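Local atomic coordinates of pectate lyase 1 (Juniperus ashei, PDB entry 1PXZ), a protein that cleaves pectate by calcium-dependent beta-elimination, though with low activity, and is the major pollen allergen of mountain cedar. Residues L135-E138 with S139-V142. Residues are numbered along the deposited sequence; the frame is centred on the assembly and turned at random.
Sequences LVSE and SIGV
S137 turns its hydroxyl to lie between its own backbone N and carbonyl carbon (chi1 76°), which sets OG in front of the amide of I140, three residues on. The I140 N to S137 OG bond is 2.9 Å long and fairly straight, and CG1 of I140 rests 3.3 Å from the same oxygen. Because S137 also accepts the G141 amide on its backbone O (G141 N to S137 O 2.8 Å), one serine holds two successive N-H groups and closes the chain reversal through E138, S139 and I140. G141 takes phi 87° with psi -168°, a backbone shape that glycine, having no CB, adopts without strain. One residue further from the turn on the first strand, V136 N donates to G141 O at 3.1 Å. V136 CG1 and I140 CD1 meet at 3.8 Å with their side chains crossing at a slant, while on another side of the hairpin L135 CD1 lies against V142 CG2 at 3.9 Å. This is the end of the two-stranded antiparallel hairpin formed by strands 132-137 and 141-145, an excursion from the parallel beta-helix. The loop after helix 58-63 lies alongside: E65 gives its backbone N to E138 OE1, and its carboxylate takes the amide of S139.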
loop_
_atom_site.group_PDB
_atom_site.type_symbol
_atom_site.label_atom_id
_atom_site.label_comp_id
_atom_site.label_asym_id
_atom_site.label_seq_id
_atom_site.Cartn_x
_atom_site.Cartn_y
_atom_site.Cartn_z
ATOM N N LEU A 135 2.120 23.250 5.605
ATOM C CA LEU A 135 3.556 23.082 5.513
ATOM C C LEU A 135 3.847 21.752 4.799
ATOM O O LEU A 135 3.806 20.687 5.416
ATOM C CB LEU A 135 4.254 23.136 6.879
ATOM C CG LEU A 135 5.784 23.087 6.752
ATOM C CD1 LEU A 135 6.377 24.493 6.696
ATOM C CD2 LEU A 135 6.413 22.298 7.887
ATOM N N VAL A 136 4.124 21.874 3.499
ATOM C CA VAL A 136 4.346 20.687 2.669
ATOM C C VAL A 136 5.587 19.983 3.190
ATOM O O VAL A 136 5.561 18.790 3.486
ATOM C CB VAL A 136 4.442 21.044 1.182
ATOM C CG1 VAL A 136 4.867 19.831 0.374
ATOM C CG2 VAL A 136 3.098 21.551 0.651
ATOM N N SER A 137 6.687 20.721 3.356
ATOM C CA SER A 137 7.852 20.191 4.043
ATOM C C SER A 137 8.672 21.352 4.625
ATOM O O SER A 137 8.450 22.515 4.257
ATOM C CB SER A 137 8.775 19.370 3.130
ATOM O OG SER A 137 9.528 20.248 2.292
ATOM N N GLU A 138 9.604 20.995 5.493
ATOM C CA GLU A 138 10.469 22.002 6.116
ATOM C C GLU A 138 11.115 22.831 5.020
ATOM O O GLU A 138 11.140 24.063 5.043
ATOM C CB GLU A 138 11.502 21.335 7.015
ATOM C CG GLU A 138 12.602 22.254 7.540
ATOM C CD GLU A 138 13.721 21.520 8.247
ATOM O OE1 GLU A 138 13.764 20.269 8.242
ATOM O OE2 GLU A 138 14.603 22.202 8.827
ATOM N N SER A 139 11.610 22.116 4.007
ATOM C CA SER A 139 12.334 22.855 2.965
ATOM C C SER A 139 11.409 23.577 2.010
ATOM O O SER A 139 11.755 24.664 1.531
ATOM C CB SER A 139 13.253 21.907 2.179
ATOM O OG SER A 139 14.573 22.432 2.132
ATOM N N ILE A 140 10.255 22.976 1.712
ATOM C CA ILE A 140 9.372 23.607 0.727
ATOM C C ILE A 140 8.609 24.775 1.320
ATOM O O ILE A 140 8.339 25.749 0.625
ATOM C CB ILE A 140 8.402 22.568 0.123
ATOM C CG1 ILE A 140 9.132 21.541 -0.763
ATOM C CG2 ILE A 140 7.275 23.216 -0.653
ATOM C CD1 ILE A 140 8.246 20.411 -1.253
ATOM N N GLY A 141 8.250 24.703 2.599
ATOM C CA GLY A 141 7.471 25.782 3.190
ATOM C C GLY A 141 5.984 25.603 2.991
ATOM O O GLY A 141 5.496 24.541 2.583
ATOM N N VAL A 142 5.240 26.673 3.289
ATOM C CA VAL A 142 3.779 26.641 3.268
ATOM C C VAL A 142 3.267 26.945 1.863
ATOM O O VAL A 142 3.748 27.852 1.174
ATOM C CB VAL A 142 3.195 27.617 4.313
ATOM C CG1 VAL A 142 1.677 27.685 4.295
ATOM C CG2 VAL A 142 3.689 27.199 5.697
#